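Local coordinates for protein 378aa long hypothetical citrate synthase (Sulfolobus tokodaii, PDB 1VGM) that belongs to the citrate synthase family, a largely helical protein whose assembly pairs two copies of the chain, at residues F74-Q79 with T128-A133; I81-S86 with M97-G102; V122-K127 with S201-C206; A133-A138 with I328-S333. One frame throughout, in Å; residues are numbered along the deposited sequence.

Interaction 1 of 4, residues F74-Q79 with T128-A133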
# COMPACT_ATOMS: atom_id res chain seq x y z
N PHE A 74 21.05 3.66 -11.26
CA PHE A 74 20.10 4.74 -11.56
C PHE A 74 19.12 4.39 -12.68
O PHE A 74 18.03 4.96 -12.76
CB PHE A 74 20.85 6.03 -11.93
CG PHE A 74 21.41 6.77 -10.75
CD1 PHE A 74 22.75 7.15 -10.72
CD2 PHE A 74 20.59 7.11 -9.67
CE1 PHE A 74 23.28 7.85 -9.63
CE2 PHE A 74 21.10 7.80 -8.57
CZ PHE A 74 22.45 8.18 -8.55
N GLU A 75 19.51 3.46 -13.54
CA GLU A 75 18.65 3.02 -14.64
C GLU A 75 17.32 2.49 -14.11
O GLU A 75 17.28 1.84 -13.07
CB GLU A 75 19.35 1.91 -15.43
CG GLU A 75 20.16 0.96 -14.54
CD GLU A 75 20.19 -0.47 -15.07
OE1 GLU A 75 20.56 -0.66 -16.25
OE2 GLU A 75 19.84 -1.40 -14.30
N VAL A 76 16.24 2.76 -14.84
CA VAL A 76 14.96 2.09 -14.58
C VAL A 76 14.41 1.49 -15.87
O VAL A 76 14.81 1.88 -16.97
CB VAL A 76 13.91 3.09 -14.04
CG1 VAL A 76 14.31 3.57 -12.65
CG2 VAL A 76 13.76 4.26 -15.00
N PRO A 77 13.48 0.53 -15.75
CA PRO A 77 12.85 -0.04 -16.95
C PRO A 77 12.25 1.08 -17.78
O PRO A 77 11.80 2.09 -17.23
CB PRO A 77 11.77 -0.97 -16.39
CG PRO A 77 12.27 -1.33 -15.01
CD PRO A 77 12.96 -0.09 -14.52
N GLU A 78 12.24 0.92 -19.10
CA GLU A 78 11.77 1.99 -19.96
C GLU A 78 10.26 2.16 -19.79
O GLU A 78 9.71 3.23 -20.06
CB GLU A 78 12.13 1.70 -21.43
CG GLU A 78 11.46 0.48 -22.04
CD GLU A 78 11.89 0.27 -23.49
OE1 GLU A 78 11.15 -0.40 -24.24
OE2 GLU A 78 12.96 0.79 -23.87
N GLN A 79 9.60 1.11 -19.30
CA GLN A 79 8.17 1.21 -19.01
C GLN A 79 7.89 2.32 -18.01
O GLN A 79 6.85 2.98 -18.09
CB GLN A 79 7.63 -0.11 -18.44
CG GLN A 79 7.31 -1.14 -19.51
CD GLN A 79 8.52 -1.97 -19.88
OE1 GLN A 79 9.63 -1.72 -19.42
NE2 GLN A 79 8.30 -2.98 -20.73
N THR A 128 14.83 5.70 -6.75
CA THR A 128 13.91 6.71 -6.20
C THR A 128 14.31 8.11 -6.68
O THR A 128 13.46 8.93 -7.00
CB THR A 128 13.92 6.66 -4.65
OG1 THR A 128 13.66 5.33 -4.21
CG2 THR A 128 12.87 7.59 -4.08
N ALA A 129 15.61 8.38 -6.73
CA ALA A 129 16.11 9.65 -7.25
C ALA A 129 15.76 9.80 -8.73
O ALA A 129 15.33 10.86 -9.18
CB ALA A 129 17.63 9.73 -7.06
N THR A 130 15.96 8.73 -9.50
CA THR A 130 15.65 8.77 -10.92
C THR A 130 14.17 9.06 -11.10
O THR A 130 13.78 9.94 -11.87
CB THR A 130 16.01 7.42 -11.58
OG1 THR A 130 17.40 7.14 -11.37
CG2 THR A 130 15.71 7.45 -13.08
N ILE A 131 13.33 8.33 -10.38
CA ILE A 131 11.89 8.51 -10.50
C ILE A 131 11.44 9.91 -10.07
O ILE A 131 10.63 10.54 -10.75
CB ILE A 131 11.13 7.44 -9.67
CG1 ILE A 131 11.18 6.11 -10.42
CG2 ILE A 131 9.69 7.86 -9.43
CD1 ILE A 131 10.91 4.90 -9.53
N THR A 132 11.97 10.41 -8.96
CA THR A 132 11.54 11.71 -8.45
C THR A 132 11.99 12.83 -9.40
O THR A 132 11.24 13.78 -9.65
CB THR A 132 12.13 11.97 -7.03
OG1 THR A 132 11.69 10.94 -6.13
CG2 THR A 132 11.68 13.32 -6.51
N ALA A 133 13.21 12.71 -9.92
CA ALA A 133 13.72 13.67 -10.89
C ALA A 133 12.83 13.73 -12.13
O ALA A 133 12.54 14.82 -12.64
CB ALA A 133 15.14 13.31 -11.29

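Interaction 2 of 4, residues I81-S86 with M97-G102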
# COMPACT_ATOMS: atom_id res chain seq x y z
N ILE A 81 9.53 5.20 -17.61
CA ILE A 81 9.59 6.48 -18.30
C ILE A 81 8.34 6.63 -19.16
O ILE A 81 7.65 7.64 -19.11
CB ILE A 81 10.86 6.55 -19.20
CG1 ILE A 81 12.11 6.39 -18.33
CG2 ILE A 81 10.91 7.89 -19.95
CD1 ILE A 81 12.26 7.45 -17.24
N SER A 82 8.03 5.59 -19.92
CA SER A 82 6.91 5.61 -20.84
C SER A 82 5.62 5.98 -20.10
O SER A 82 4.84 6.81 -20.56
CB SER A 82 6.76 4.25 -21.51
OG SER A 82 5.59 4.21 -22.30
N THR A 83 5.40 5.35 -18.95
CA THR A 83 4.16 5.57 -18.21
C THR A 83 4.12 6.93 -17.51
O THR A 83 3.11 7.63 -17.58
CB THR A 83 3.97 4.46 -17.16
OG1 THR A 83 3.76 3.21 -17.83
CG2 THR A 83 2.76 4.77 -16.27
N ILE A 84 5.21 7.29 -16.84
CA ILE A 84 5.30 8.59 -16.16
C ILE A 84 5.01 9.73 -17.14
O ILE A 84 4.22 10.64 -16.85
CB ILE A 84 6.72 8.78 -15.56
CG1 ILE A 84 6.81 8.12 -14.19
CG2 ILE A 84 7.06 10.26 -15.45
CD1 ILE A 84 8.20 8.19 -13.57
N PHE A 85 5.64 9.67 -18.30
CA PHE A 85 5.54 10.76 -19.25
C PHE A 85 4.25 10.74 -20.06
O PHE A 85 3.99 11.67 -20.83
CB PHE A 85 6.76 10.73 -20.17
CG PHE A 85 7.97 11.36 -19.56
CD1 PHE A 85 8.23 12.72 -19.74
CD2 PHE A 85 8.79 10.62 -18.71
CE1 PHE A 85 9.30 13.33 -19.10
CE2 PHE A 85 9.86 11.23 -18.06
CZ PHE A 85 10.11 12.60 -18.24
N SER A 86 3.44 9.70 -19.90
CA SER A 86 2.19 9.62 -20.65
C SER A 86 1.01 10.10 -19.81
O SER A 86 -0.09 10.25 -20.33
CB SER A 86 1.93 8.18 -21.10
OG SER A 86 1.50 7.39 -20.01
N MET A 97 4.51 8.55 -8.41
CA MET A 97 5.57 7.77 -7.78
C MET A 97 5.09 6.37 -7.41
O MET A 97 5.80 5.39 -7.64
CB MET A 97 6.09 8.49 -6.54
CG MET A 97 7.41 7.93 -6.03
SD MET A 97 8.10 8.89 -4.67
CE MET A 97 8.10 10.51 -5.37
N GLU A 98 3.89 6.27 -6.84
CA GLU A 98 3.37 4.97 -6.45
C GLU A 98 3.16 4.09 -7.67
O GLU A 98 3.38 2.88 -7.62
CB GLU A 98 2.05 5.11 -5.66
CG GLU A 98 0.82 5.46 -6.47
CD GLU A 98 -0.44 5.56 -5.60
OE1 GLU A 98 -1.43 6.15 -6.06
OE2 GLU A 98 -0.44 5.05 -4.46
N THR A 99 2.79 4.72 -8.78
CA THR A 99 2.66 4.01 -10.06
C THR A 99 4.02 3.50 -10.54
O THR A 99 4.14 2.34 -10.92
CB THR A 99 2.07 4.91 -11.16
OG1 THR A 99 0.80 5.42 -10.74
CG2 THR A 99 1.89 4.11 -12.45
N ALA A 100 5.02 4.38 -10.54
CA ALA A 100 6.37 3.99 -10.95
C ALA A 100 6.87 2.80 -10.15
O ALA A 100 7.45 1.87 -10.70
CB ALA A 100 7.33 5.17 -10.80
N PHE A 101 6.65 2.82 -8.84
CA PHE A 101 7.14 1.74 -7.99
C PHE A 101 6.39 0.44 -8.20
O PHE A 101 6.91 -0.63 -7.90
CB PHE A 101 7.08 2.15 -6.51
CG PHE A 101 8.34 2.81 -6.02
CD1 PHE A 101 9.30 2.09 -5.33
CD2 PHE A 101 8.58 4.16 -6.30
CE1 PHE A 101 10.49 2.68 -4.93
CE2 PHE A 101 9.77 4.77 -5.90
CZ PHE A 101 10.73 4.03 -5.21
N GLY A 102 5.16 0.54 -8.72
CA GLY A 102 4.40 -0.63 -9.11
C GLY A 102 5.02 -1.29 -10.32
O GLY A 102 5.13 -2.52 -10.38

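Interaction 3 of 4, residues V122-K127 with S201-C206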
# COMPACT_ATOMS: atom_id res chain seq x y z
N VAL A 122 19.84 -0.19 -1.32
CA VAL A 122 20.63 0.89 -1.91
C VAL A 122 20.23 1.13 -3.36
O VAL A 122 20.05 2.27 -3.78
CB VAL A 122 22.15 0.59 -1.85
CG1 VAL A 122 22.94 1.80 -2.35
CG2 VAL A 122 22.56 0.26 -0.42
N GLN A 123 20.08 0.04 -4.12
CA GLN A 123 19.60 0.14 -5.50
C GLN A 123 18.27 0.87 -5.57
O GLN A 123 18.07 1.72 -6.43
CB GLN A 123 19.45 -1.25 -6.12
CG GLN A 123 20.76 -2.02 -6.25
CD GLN A 123 20.57 -3.42 -6.82
OE1 GLN A 123 19.47 -3.98 -6.79
NE2 GLN A 123 21.65 -3.99 -7.34
N ILE A 124 17.37 0.53 -4.66
CA ILE A 124 16.05 1.18 -4.64
C ILE A 124 16.18 2.68 -4.36
O ILE A 124 15.46 3.50 -4.93
CB ILE A 124 15.13 0.55 -3.56
CG1 ILE A 124 14.87 -0.92 -3.89
CG2 ILE A 124 13.80 1.33 -3.47
CD1 ILE A 124 13.99 -1.62 -2.87
N ILE A 125 17.10 3.03 -3.48
CA ILE A 125 17.36 4.43 -3.17
C ILE A 125 17.89 5.16 -4.41
O ILE A 125 17.50 6.29 -4.69
CB ILE A 125 18.35 4.55 -1.98
CG1 ILE A 125 17.60 4.22 -0.69
CG2 ILE A 125 18.94 5.96 -1.89
CD1 ILE A 125 18.49 3.86 0.48
N ALA A 126 18.75 4.50 -5.17
CA ALA A 126 19.20 5.03 -6.45
C ALA A 126 18.03 5.36 -7.37
O ALA A 126 17.95 6.45 -7.93
CB ALA A 126 20.13 4.01 -7.12
N LYS A 127 17.11 4.41 -7.52
CA LYS A 127 16.04 4.55 -8.50
C LYS A 127 14.96 5.52 -8.06
O LYS A 127 14.26 6.09 -8.88
CB LYS A 127 15.43 3.17 -8.79
CG LYS A 127 16.43 2.20 -9.42
CD LYS A 127 15.85 0.82 -9.64
CE LYS A 127 16.94 -0.20 -9.94
NZ LYS A 127 17.76 0.20 -11.12
N SER A 201 5.61 -9.37 0.66
CA SER A 201 5.49 -8.68 -0.62
C SER A 201 6.83 -8.03 -0.98
O SER A 201 7.54 -7.56 -0.11
CB SER A 201 4.41 -7.59 -0.55
OG SER A 201 4.33 -6.89 -1.78
N ASP A 202 7.16 -8.00 -2.26
CA ASP A 202 8.50 -7.61 -2.68
C ASP A 202 8.79 -6.18 -2.22
O ASP A 202 7.87 -5.40 -2.00
CB ASP A 202 8.63 -7.71 -4.21
CG ASP A 202 7.87 -6.61 -4.93
OD1 ASP A 202 6.68 -6.81 -5.26
OD2 ASP A 202 8.48 -5.55 -5.18
N MET A 203 10.07 -5.86 -2.08
CA MET A 203 10.47 -4.60 -1.45
C MET A 203 9.85 -3.39 -2.17
O MET A 203 9.42 -2.42 -1.53
CB MET A 203 12.00 -4.48 -1.45
CG MET A 203 12.59 -4.12 -0.10
SD MET A 203 14.39 -3.99 -0.03
CE MET A 203 14.78 -5.43 0.96
N TYR A 204 9.79 -3.44 -3.50
CA TYR A 204 9.26 -2.32 -4.27
C TYR A 204 7.77 -2.11 -3.98
O TYR A 204 7.31 -0.98 -3.87
CB TYR A 204 9.46 -2.56 -5.77
CG TYR A 204 10.87 -2.32 -6.23
CD1 TYR A 204 11.72 -3.39 -6.51
CD2 TYR A 204 11.36 -1.03 -6.40
CE1 TYR A 204 13.02 -3.18 -6.94
CE2 TYR A 204 12.67 -0.80 -6.83
CZ TYR A 204 13.49 -1.89 -7.10
OH TYR A 204 14.78 -1.68 -7.53
N SER A 205 7.02 -3.20 -3.88
CA SER A 205 5.61 -3.12 -3.53
C SER A 205 5.40 -2.67 -2.08
O SER A 205 4.37 -2.08 -1.77
CB SER A 205 4.94 -4.47 -3.77
OG SER A 205 5.04 -4.86 -5.13
N CYS A 206 6.36 -2.93 -1.20
CA CYS A 206 6.27 -2.41 0.16
C CYS A 206 6.39 -0.89 0.16
O CYS A 206 5.76 -0.21 0.96
CB CYS A 206 7.36 -3.00 1.05
SG CYS A 206 7.19 -4.77 1.32
O HOH W 1 16.65 -3.76 -8.09

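Interaction 4 of 4, residues A133-A138 with I328-S333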
# COMPACT_ATOMS: atom_id res chain seq x y z
N ALA A 133 13.21 12.71 -9.92
CA ALA A 133 13.72 13.67 -10.89
C ALA A 133 12.83 13.73 -12.13
O ALA A 133 12.54 14.82 -12.64
CB ALA A 133 15.14 13.31 -11.29
N ASN A 134 12.39 12.57 -12.60
CA ASN A 134 11.68 12.53 -13.87
C ASN A 134 10.19 12.84 -13.72
O ASN A 134 9.53 13.26 -14.68
CB ASN A 134 11.86 11.17 -14.53
CG ASN A 134 13.14 11.09 -15.33
OD1 ASN A 134 13.21 11.60 -16.45
ND2 ASN A 134 14.16 10.45 -14.77
N ILE A 135 9.68 12.66 -12.51
CA ILE A 135 8.34 13.14 -12.19
C ILE A 135 8.29 14.66 -12.33
O ILE A 135 7.39 15.19 -12.97
CB ILE A 135 7.91 12.76 -10.75
CG1 ILE A 135 7.67 11.25 -10.68
CG2 ILE A 135 6.65 13.53 -10.36
CD1 ILE A 135 7.18 10.76 -9.34
N TYR A 136 9.25 15.35 -11.72
CA TYR A 136 9.38 16.79 -11.95
C TYR A 136 9.41 17.10 -13.44
O TYR A 136 8.70 17.99 -13.92
CB TYR A 136 10.65 17.34 -11.29
CG TYR A 136 11.02 18.73 -11.75
CD1 TYR A 136 10.23 19.84 -11.43
CD2 TYR A 136 12.15 18.94 -12.55
CE1 TYR A 136 10.56 21.12 -11.88
CE2 TYR A 136 12.50 20.21 -13.00
CZ TYR A 136 11.70 21.29 -12.67
OH TYR A 136 12.03 22.53 -13.15
N ARG A 137 10.24 16.38 -14.18
CA ARG A 137 10.43 16.69 -15.59
C ARG A 137 9.15 16.47 -16.39
O ARG A 137 8.78 17.32 -17.20
CB ARG A 137 11.57 15.84 -16.15
CG ARG A 137 12.94 16.40 -15.82
CD ARG A 137 14.06 15.48 -16.25
NE ARG A 137 15.33 16.18 -16.21
CZ ARG A 137 15.73 17.09 -17.10
NH1 ARG A 137 15.05 17.28 -18.22
NH2 ARG A 137 16.81 17.81 -16.85
N ALA A 138 8.48 15.35 -16.15
CA ALA A 138 7.20 15.06 -16.81
C ALA A 138 6.16 16.15 -16.55
O ALA A 138 5.44 16.55 -17.46
CB ALA A 138 6.67 13.71 -16.34
N ILE A 328 6.27 23.80 -5.48
CA ILE A 328 5.58 23.39 -4.26
C ILE A 328 5.06 21.96 -4.39
O ILE A 328 5.10 21.18 -3.43
CB ILE A 328 4.40 24.35 -3.96
CG1 ILE A 328 4.96 25.73 -3.58
CG2 ILE A 328 3.52 23.78 -2.85
CD1 ILE A 328 3.90 26.81 -3.39
N TYR A 329 4.57 21.61 -5.58
CA TYR A 329 3.98 20.30 -5.80
C TYR A 329 4.99 19.16 -5.69
O TYR A 329 4.62 18.00 -5.78
CB TYR A 329 3.28 20.24 -7.17
CG TYR A 329 4.20 20.31 -8.39
CD1 TYR A 329 5.04 19.24 -8.71
CD2 TYR A 329 4.19 21.42 -9.23
CE1 TYR A 329 5.84 19.27 -9.85
CE2 TYR A 329 5.00 21.46 -10.38
CZ TYR A 329 5.82 20.38 -10.67
OH TYR A 329 6.63 20.42 -11.78
N MET A 330 6.27 19.50 -5.49
CA MET A 330 7.29 18.46 -5.31
C MET A 330 7.66 18.23 -3.84
O MET A 330 8.39 17.28 -3.52
CB MET A 330 8.55 18.81 -6.11
CG MET A 330 8.40 18.70 -7.64
SD MET A 330 8.07 17.03 -8.24
CE MET A 330 9.44 16.11 -7.56
N PHE A 331 7.17 19.07 -2.94
CA PHE A 331 7.69 19.06 -1.58
C PHE A 331 7.53 17.68 -0.92
O PHE A 331 8.48 17.15 -0.37
CB PHE A 331 7.00 20.14 -0.74
CG PHE A 331 7.47 21.54 -1.04
CD1 PHE A 331 8.34 21.78 -2.10
CD2 PHE A 331 7.01 22.62 -0.30
CE1 PHE A 331 8.74 23.08 -2.41
CE2 PHE A 331 7.41 23.92 -0.61
CZ PHE A 331 8.27 24.15 -1.67
N THR A 332 6.33 17.10 -1.00
CA THR A 332 6.11 15.80 -0.38
C THR A 332 6.89 14.66 -1.04
O THR A 332 7.27 13.70 -0.38
CB THR A 332 4.61 15.45 -0.35
OG1 THR A 332 3.95 16.32 0.58
CG2 THR A 332 4.39 14.00 0.09
N SER A 333 7.13 14.78 -2.35
CA SER A 333 7.95 13.79 -3.04
C SER A 333 9.39 13.81 -2.51
O SER A 333 10.05 12.77 -2.43
CB SER A 333 7.98 14.08 -4.55
OG SER A 333 6.69 13.95 -5.12

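Interaction 1 of 4, residues F74-Q79 with T128-A133
Phe74 and Thr130 meet through one polar bond and some packing, at the place where the two backbones come nearest, 6.0 Å between their CA atoms. The polar link is a side-chain to backbone hydrogen bond: Thr130 OG1 donates to Phe74 O over 2.7 Å. The hydroxyl lies in the carbonyl plane, at a C=O...donor angle of 124°, and so uses a lone pair of the oxygen. Thr130 turns OG1 anti to its own carbonyl carbon (chi1 -58°), which puts the hydroxyl at Phe74, while CG2, beside the same carbonyl oxygen of Phe74, also reaches Val76. The bond thus gives a partner to a loop carbonyl in the buried interior. In the largely helical citrate synthase fold, this loop leads from helix 60-71 into helix 78-84 and lies against the long helix 117-139.

Packing flanks the bond. The Phe74 ring passes Thr130 obliquely, with CD2 3.6 Å from OG1. Two contacts are purely apolar. Phe74 CE2 rests 4.2 Å from the methyl CB of Ala129, one residue earlier on the helix than Thr130. Val76 and Thr130 touch tip to tip through methyls, CG1 to CG2 at 4.1 Å. Outside the pair, Pro147 packs against both Phe74 and Thr130, Ile146 also touches Thr130, and Ser156 of helix 153-162 touches the Phe74 side chain.

Interaction 2 of 4, residues I81-S86 with M97-G102
Ile84 and Ala100 mark the closest approach of the two backbones, their CA atoms 7.0 Å apart, where helix 78-84 lies beside helix 93-108 after a short connection. At that level the side chains meet through methyls alone: Ile84 extends CD1 to within 4.2 Å of Ala100 CB. The extended chain of Ile84, with chi2 at 176°, carries CD1 toward a helix that the CB itself does not face. Thr83 and Thr99 form the other half of the contact, crossing at a slant with CG2 to CG2 at 4.0 Å. In both threonines CG2 stands anti to the backbone N (chi1 -66° and -57°), which turns the methyls together and leaves the hydroxyls for other partners. Thr99 OG1 bonds to Gly95 O one turn back in its helix. Thr83 OG1 hydrogen-bonds to Thr83 OG1 of the second subunit and also to Gln79 O, so this helix pair lies at the dimer interface. The backbone oxygen of Thr83 accepts from both Ser86 N and Ser86 OG. With apolar methyls facing across the contact and hydroxyls spent on backbone carbonyls or on the other subunit, the two segments meet by van der Waals packing.

Interaction 3 of 4, residues V122-K127 with S201-C206
Ile124 fills the tight part of this contact, caught between Tyr204 and Met203. Its CD1 sits over the middle of one face of the Tyr204 ring, 4.2 Å from the centroid and 9° off the ring normal, a CH-pi contact. CG1 comes closer still to the rim, 3.6 Å from Tyr204 CZ. The same CD1 also meets Met203 SD at 3.7 Å. The phenol end is more polar and hydrated. The Lys127 chain crosses Tyr204 at about a right angle, with CD 3.4 Å from OH, and its bend at chi4 (-57°) turns NZ to the carbonyls of Ser73 and Glu75. The solvent side is marked by a water at the ring edge, 2.9 Å from Tyr204 OH, which donates to OE1 of the partly exposed Gln123. At the start of the second helix Asp202 is the N-cap, taking a bond from Ser205 N through OD2, while its OD1 forms a salt bridge with Lys215 of the second subunit. The contact joins the first half of helix 117-139 to the first turn of helix 203-214; Leu344 of helix 331-353 packs on Ile124 and Met203, and Leu104 and Ala105 of helix 93-108 touch Tyr204.

Interaction 4 of 4, residues A133-A138 with I328-S333
Met330 presses its sulfur against Tyr136 and Ile135. In the helical citrate synthase fold this is where the late turns of helix 117-139 meet the 3-10 turn that runs into helix 331-353. The Met330 chain bends at both chi2 and chi3, which curls SD back along the helix surface, 3.9 Å from Tyr136 CA and 4.3 Å from Ile135 CG2. The terminal methyl follows, with CE 4.1 Å from Tyr136 CB. Beside it the two tyrosines cross at about a right angle: Tyr329 OH lies 3.7 Å from Tyr136 CD1, at a slant to that ring. Tyr136 holds CG anti to its backbone N (chi1 166°), and its ring can thereby stand next to the incoming phenol.

The next shell fixes these groups. Glu140 OE1 hydrogen-bonds to Tyr329 OH, and Lys139 makes a cation-pi contact with the same ring, so both residues just beyond 133-138 hold this side chain. Phe162 meets the Tyr136 ring edge-to-face, while Ala93 and Met97 of helix 93-108 pack on Ile135. The 3-10 turn that carries Tyr329 and Met330 is closed by its own backbone, Phe331 N donating to Ile328 O. Tyr329 and Tyr136 are partly exposed, whereas Ile135 and Met330 are buried, so the contact grades from a phenol margin into an apolar interior, where Met330 SD also lies 4.0 Å from Tyr136 CB.

How the interactions relate
Helix 117-139 serves three contacts: in chain order it meets helix 203-214 (interaction 3), a loop (interaction 1) and the start of helix 331-353 (interaction 4). Interaction 2 lies alongside, its centre about 9 Å from that of interaction 1; there Ile131 CD1 packs 3.8 Å from Ala100 CB. Val76 CG1 of interaction 1 packs 4.0 Å from Lys127 CB of interaction 3. Interactions 1 and 4 share Ala133, and Ile84 CG2 touches Ala138 CB at 3.6 Å between interactions 2 and 4. Interactions 3 and 4 stay about 19 Å apart between centres. Interactions 1, 2 and 3 reach the second subunit and interaction 4 does not; a glycerol, probably from the crystallisation liquor, bonds to Thr332 OG1.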